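Local coordinates for protein Xaa-Pro dipeptidase (Lactobacillus brevis, PDB 3I7M) that is the N-terminal domain of a peptidase of family M24B, which as a whole probably acts as a manganese-dependent metalloexopeptidase, by its name one that splits Xaa-Pro dipeptides, at residues A[26-31]-A[103-108]; A[44-49]-A[54-59]. All blocks are in the same frame, centred on the assembly; numbering follows the deposited sequence. Where two conformers were deposited one is given.

Contact 1. Residues A[26-31]-A[103-108]; sequences PKTIEY and AIEKGQ
T28 and E105 are joined by a short hydrogen bond, the threonine hydroxyl giving its hydrogen to the carboxylate: T28 OG1 lies 2.6 Å from E105 OE2, which accepts through its syn lone pair, on the side of the other oxygen. The threonine methyl also rests on the carboxylate, with T28 CG2 3.6 Å from E105 OE2. The two side chains reach the bond from opposite directions, and glutamate suits the longer reach: its chain runs extended beyond CG (chi2 -176°), carrying the carboxylate from the end of strand 101-104 to helix 26-33. The short branched threonine can offer both hydroxyl and methyl from the first turn of that helix. A lighter contact lies beside it, where P26 CD is 4.0 Å from Q108 OE1.

Farther out, E105 OE1 accepts the backbone N-H groups of S24 and N25, just ahead of the helix, and Q108 NE2 is hydrogen-bonded to S24 OG. L23 and I134 pack against both T28 and E105. This structural packing ties the loop after strand 101-104 to the start of helix 26-33 within the Creatinase/Prolidase N-terminal domain. The buried carboxylate is thus gripped through both oxygens by three donors, none of them a cation, and the neighbouring N terminus of helix 26-33 would probably help to stabilise its negative charge.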
loop_
_atom_site.group_PDB
_atom_site.type_symbol
_atom_site.label_atom_id
_atom_site.label_comp_id
_atom_site.label_asym_id
_atom_site.label_seq_id
_atom_site.Cartn_x
_atom_site.Cartn_y
_atom_site.Cartn_z
ATOM N N PRO A 26 -8.542 -4.797 -3.033
ATOM C CA PRO A 26 -9.580 -3.761 -2.913
ATOM C C PRO A 26 -10.505 -4.028 -1.706
ATOM O O PRO A 26 -11.028 -3.076 -1.143
ATOM C CB PRO A 26 -10.360 -3.868 -4.207
ATOM C CG PRO A 26 -9.471 -4.614 -5.173
ATOM C CD PRO A 26 -8.504 -5.427 -4.364
ATOM N N LYS A 27 -10.731 -5.276 -1.352
ATOM C CA LYS A 27 -11.579 -5.595 -0.152
ATOM C C LYS A 27 -10.924 -5.102 1.108
ATOM O O LYS A 27 -11.586 -4.621 2.027
ATOM C CB LYS A 27 -11.839 -7.074 -0.059
ATOM C CG LYS A 27 -12.680 -7.683 -1.213
ATOM C CD LYS A 27 -14.185 -7.361 -1.127
ATOM C CE LYS A 27 -14.945 -7.839 -2.396
ATOM N NZ LYS A 27 -16.410 -7.409 -2.467
ATOM N N THR A 28 -9.591 -5.204 1.212
ATOM C CA THR A 28 -8.902 -4.679 2.368
ATOM C C THR A 28 -8.973 -3.160 2.404
ATOM O O THR A 28 -9.219 -2.563 3.455
ATOM C CB THR A 28 -7.427 -5.113 2.322
ATOM O OG1 THR A 28 -7.429 -6.523 2.246
ATOM C CG2 THR A 28 -6.682 -4.637 3.567
ATOM N N ILE A 29 -8.761 -2.497 1.267
ATOM C CA ILE A 29 -8.828 -1.052 1.214
ATOM C C ILE A 29 -10.240 -0.555 1.578
ATOM O O ILE A 29 -10.342 0.401 2.345
ATOM C CB ILE A 29 -8.283 -0.532 -0.150
ATOM C CG1 ILE A 29 -6.782 -0.846 -0.196
ATOM C CG2 ILE A 29 -8.558 0.983 -0.351
ATOM C CD1 ILE A 29 -6.132 -0.576 -1.554
ATOM N N GLU A 30 -11.234 -1.273 1.109
ATOM C CA GLU A 30 -12.636 -0.905 1.467
ATOM C C GLU A 30 -12.831 -1.080 2.959
ATOM O O GLU A 30 -13.487 -0.243 3.612
ATOM C CB GLU A 30 -13.644 -1.735 0.694
ATOM C CG GLU A 30 -15.093 -1.260 0.948
ATOM C CD GLU A 30 -16.115 -1.929 0.077
ATOM O OE1 GLU A 30 -15.796 -2.880 -0.675
ATOM O OE2 GLU A 30 -17.299 -1.513 0.185
ATOM N N TYR A 31 -12.351 -2.167 3.502
ATOM C CA TYR A 31 -12.493 -2.415 4.954
ATOM C C TYR A 31 -11.845 -1.297 5.777
ATOM O O TYR A 31 -12.370 -0.888 6.848
ATOM C CB TYR A 31 -11.908 -3.800 5.277
ATOM C CG TYR A 31 -12.008 -4.200 6.761
ATOM C CD1 TYR A 31 -13.237 -4.527 7.333
ATOM C CD2 TYR A 31 -10.878 -4.193 7.580
ATOM C CE1 TYR A 31 -13.332 -4.846 8.704
ATOM C CE2 TYR A 31 -10.951 -4.525 8.908
ATOM C CZ TYR A 31 -12.160 -4.855 9.472
ATOM O OH TYR A 31 -12.137 -5.188 10.826
ATOM N N ALA A 103 5.901 -6.318 3.632
ATOM C CA ALA A 103 4.756 -7.200 3.709
ATOM C C ALA A 103 3.768 -6.836 2.612
ATOM O O ALA A 103 3.576 -5.650 2.307
ATOM C CB ALA A 103 4.089 -7.046 5.057
ATOM N N ILE A 104 3.213 -7.876 2.007
ATOM C CA ILE A 104 2.197 -7.739 0.951
ATOM C C ILE A 104 1.041 -8.715 1.250
ATOM O O ILE A 104 1.186 -9.621 2.101
ATOM C CB ILE A 104 2.756 -7.961 -0.470
ATOM C CG1 ILE A 104 3.579 -9.229 -0.525
ATOM C CG2 ILE A 104 3.590 -6.729 -0.875
ATOM C CD1 ILE A 104 3.855 -9.692 -1.906
ATOM N N GLU A 105 -0.057 -8.601 0.542
ATOM C CA GLU A 105 -1.198 -9.489 0.620
ATOM C C GLU A 105 -0.978 -10.509 -0.494
ATOM O O GLU A 105 -1.471 -10.406 -1.633
ATOM C CB GLU A 105 -2.498 -8.710 0.362
ATOM C CG GLU A 105 -2.706 -7.696 1.476
ATOM C CD GLU A 105 -4.008 -6.976 1.307
ATOM O OE1 GLU A 105 -4.043 -5.935 0.598
ATOM O OE2 GLU A 105 -5.007 -7.405 1.929
ATOM N N LYS A 106 -0.242 -11.551 -0.171
ATOM C CA LYS A 106 0.223 -12.482 -1.201
ATOM C C LYS A 106 -0.885 -13.278 -1.828
ATOM O O LYS A 106 -0.769 -13.754 -2.957
ATOM C CB LYS A 106 1.261 -13.450 -0.636
ATOM C CG LYS A 106 2.494 -12.712 -0.239
ATOM C CD LYS A 106 3.699 -13.644 0.103
ATOM C CE LYS A 106 5.014 -12.875 0.240
ATOM N NZ LYS A 106 6.205 -13.829 0.570
ATOM N N GLY A 107 -2.004 -13.504 -1.148
ATOM C CA GLY A 107 -3.108 -14.215 -1.752
ATOM C C GLY A 107 -3.773 -13.494 -2.889
ATOM O O GLY A 107 -4.433 -14.126 -3.735
ATOM N N GLN A 108 -3.604 -12.186 -2.968
ATOM C CA GLN A 108 -4.242 -11.343 -3.981
ATOM C C GLN A 108 -3.237 -10.723 -4.947
ATOM O O GLN A 108 -3.594 -10.562 -6.124
ATOM C CB GLN A 108 -5.120 -10.263 -3.292
ATOM C CG GLN A 108 -5.819 -9.315 -4.262
ATOM C CD GLN A 108 -5.020 -8.140 -4.706
ATOM O OE1 GLN A 108 -5.378 -7.471 -5.737
ATOM N NE2 GLN A 108 -4.099 -7.796 -3.937
#

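Contact 2. Residues A[44-49]-A[54-59]; sequences LALVVF and PFIFAP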
loop_
_atom_site.group_PDB
_atom_site.type_symbol
_atom_site.label_atom_id
_atom_site.label_comp_id
_atom_site.label_asym_id
_atom_site.label_seq_id
_atom_site.Cartn_x
_atom_site.Cartn_y
_atom_site.Cartn_z
ATOM N N LEU A 44 -4.026 0.812 -7.333
ATOM C CA LEU A 44 -4.592 1.382 -6.108
ATOM C C LEU A 44 -3.920 0.683 -4.933
ATOM O O LEU A 44 -3.904 -0.569 -4.907
ATOM C CB LEU A 44 -6.071 1.144 -6.055
ATOM C CG LEU A 44 -6.796 1.463 -4.749
ATOM C CD1 LEU A 44 -6.849 2.987 -4.480
ATOM C CD2 LEU A 44 -8.198 0.868 -4.713
ATOM N N ALA A 45 -3.327 1.452 -4.041
ATOM C CA ALA A 45 -2.606 0.838 -2.916
ATOM C C ALA A 45 -2.741 1.673 -1.692
ATOM O O ALA A 45 -2.946 2.894 -1.756
ATOM C CB ALA A 45 -1.095 0.731 -3.303
ATOM N N LEU A 46 -2.576 1.025 -0.555
ATOM C CA LEU A 46 -2.537 1.686 0.746
ATOM C C LEU A 46 -1.250 1.232 1.435
ATOM O O LEU A 46 -1.051 0.028 1.611
ATOM C CB LEU A 46 -3.784 1.382 1.559
ATOM C CG LEU A 46 -4.064 2.272 2.764
ATOM C CD1 LEU A 46 -5.534 2.101 3.194
ATOM C CD2 LEU A 46 -3.104 1.901 3.847
ATOM N N VAL A 47 -0.347 2.153 1.712
ATOM C CA VAL A 47 0.983 1.859 2.239
ATOM C C VAL A 47 1.047 2.266 3.677
ATOM O O VAL A 47 0.714 3.383 4.032
ATOM C CB VAL A 47 2.065 2.562 1.456
ATOM C CG1 VAL A 47 3.461 2.302 2.059
ATOM C CG2 VAL A 47 1.929 2.127 -0.029
ATOM N N VAL A 48 1.431 1.319 4.513
ATOM C CA VAL A 48 1.445 1.510 5.957
ATOM C C VAL A 48 2.908 1.309 6.459
ATOM O O VAL A 48 3.657 0.442 5.997
ATOM C CB VAL A 48 0.572 0.468 6.670
ATOM C CG1 VAL A 48 0.596 0.576 8.260
ATOM C CG2 VAL A 48 -0.878 0.515 6.168
ATOM N N PHE A 49 3.334 2.191 7.384
ATOM C CA PHE A 49 4.669 2.145 7.943
ATOM C C PHE A 49 4.582 1.826 9.403
ATOM O O PHE A 49 3.557 2.063 10.045
ATOM C CB PHE A 49 5.361 3.516 7.758
ATOM C CG PHE A 49 5.532 3.903 6.321
ATOM C CD1 PHE A 49 6.572 3.385 5.575
ATOM C CD2 PHE A 49 4.630 4.749 5.699
ATOM C CE1 PHE A 49 6.758 3.702 4.230
ATOM C CE2 PHE A 49 4.786 5.102 4.347
ATOM C CZ PHE A 49 5.847 4.556 3.595
ATOM N N PRO A 54 0.510 6.639 7.108
ATOM C CA PRO A 54 0.319 5.913 5.844
ATOM C C PRO A 54 -0.033 6.858 4.703
ATOM O O PRO A 54 -0.235 8.052 4.917
ATOM C CB PRO A 54 -0.858 5.029 6.126
ATOM C CG PRO A 54 -1.743 5.901 7.062
ATOM C CD PRO A 54 -0.710 6.631 7.929
ATOM N N PHE A 55 -0.165 6.311 3.505
ATOM C CA PHE A 55 -0.709 7.060 2.388
ATOM C C PHE A 55 -1.455 6.099 1.476
ATOM O O PHE A 55 -1.241 4.873 1.487
ATOM C CB PHE A 55 0.339 7.834 1.613
ATOM C CG PHE A 55 1.344 7.028 0.869
ATOM C CD1 PHE A 55 1.141 6.620 -0.446
ATOM C CD2 PHE A 55 2.549 6.719 1.465
ATOM C CE1 PHE A 55 2.091 5.880 -1.124
ATOM C CE2 PHE A 55 3.540 6.025 0.813
ATOM C CZ PHE A 55 3.321 5.604 -0.522
ATOM N N ILE A 56 -2.350 6.634 0.673
ATOM C CA ILE A 56 -3.009 5.907 -0.400
ATOM C C ILE A 56 -2.450 6.404 -1.731
ATOM O O ILE A 56 -2.181 7.611 -1.909
ATOM C CB ILE A 56 -4.524 6.055 -0.355
ATOM C CG1 ILE A 56 -5.014 5.302 0.840
ATOM C CG2 ILE A 56 -5.211 5.566 -1.626
ATOM C CD1 ILE A 56 -6.514 5.494 1.087
ATOM N N PHE A 57 -2.287 5.491 -2.690
ATOM C CA PHE A 57 -1.853 5.804 -4.050
ATOM C C PHE A 57 -2.917 5.284 -4.994
ATOM O O PHE A 57 -3.401 4.151 -4.843
ATOM C CB PHE A 57 -0.518 5.133 -4.353
ATOM C CG PHE A 57 0.056 5.536 -5.631
ATOM C CD1 PHE A 57 0.895 6.650 -5.722
ATOM C CD2 PHE A 57 -0.202 4.826 -6.805
ATOM C CE1 PHE A 57 1.421 7.052 -6.967
ATOM C CE2 PHE A 57 0.357 5.276 -8.016
ATOM C CZ PHE A 57 1.143 6.375 -8.032
ATOM N N ALA A 58 -3.411 6.116 -5.927
ATOM C CA ALA A 58 -4.544 5.791 -6.720
ATOM C C ALA A 58 -4.512 6.451 -8.054
ATOM O O ALA A 58 -3.832 7.452 -8.214
ATOM C CB ALA A 58 -5.838 6.202 -6.012
ATOM N N PRO A 59 -5.319 5.989 -9.020
ATOM C CA PRO A 59 -5.510 6.769 -10.249
ATOM C C PRO A 59 -6.066 8.137 -9.913
ATOM O O PRO A 59 -6.877 8.287 -9.016
ATOM C CB PRO A 59 -6.450 5.916 -11.070
ATOM C CG PRO A 59 -6.364 4.461 -10.413
ATOM C CD PRO A 59 -6.121 4.738 -9.003
#
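V47 sits over one face of the F55 ring, its CB 4.0 Å from the ring centroid in a CH-pi contact. Rather than capping the centre, the valine is offset toward the rim, and its CG2 approaches F55 CZ at 3.8 Å. F55 folds back over its neighbour because its CG stands between the backbone N and the carbonyl carbon (chi1 67°). Beside V47, F49 turns an edge to the rim of the same ring, F49 CE2 lying 3.9 Å from F55 CE2. Replacing F55 by an alanine would probably uncover V47 and leave the F49 edge facing a gap.

On the face that carries L46 and I56 the bumps are aliphatic. The two cross obliquely at a non-hydrogen-bonded pair, L46 CG 3.7 Å from I56 CG1, and the side chains of both touch T33 of helix 26-33. L44 CD1 fills the hollow beside A58, 3.7 Å from its CB, where the small alanine makes space for the leucine branch. At the other end P54 CB presses on V47 O at 3.1 Å.

The backbones form an antiparallel hairpin, A45 with F57 and V47 with F55 being its hydrogen-bonded pairs. Their four N-H...O bonds are fairly straight, from 154° at F55 N to V47 O up to 170° at V47 N to F55 O. These use the inward-facing groups; alternate residues bond outward, L46 and V48 to strand 20-23, I56 and A58 toward strand 75-78. Aliphatic L46 and I56 meet helix 26-33, while F55 and F57, on the V47 face, meet helix 84-94: hydrocarbon suited to inner strands covered by helices on both faces.

From the N terminus, the chain runs through helix 5-15 and strand 20-23 into helix 26-33, which supplies the first half of contact 1. It then enters the hairpin of strands 45-48 and 55-59, where contact 2 closes a short loop of four residues. The chain continues through strand 75-78 and helix 84-94 before strand 101-104 leads to the second half of contact 1. The long loop closed there therefore contains the whole hairpin, and the contacts nest without crossing. They also touch: I29 CD1 packs 3.8 Å from L44 CG. Helix 26-33 thus joins them, bonded to the turn after strand 101-104 and packed against the hairpin of the same mixed sheet.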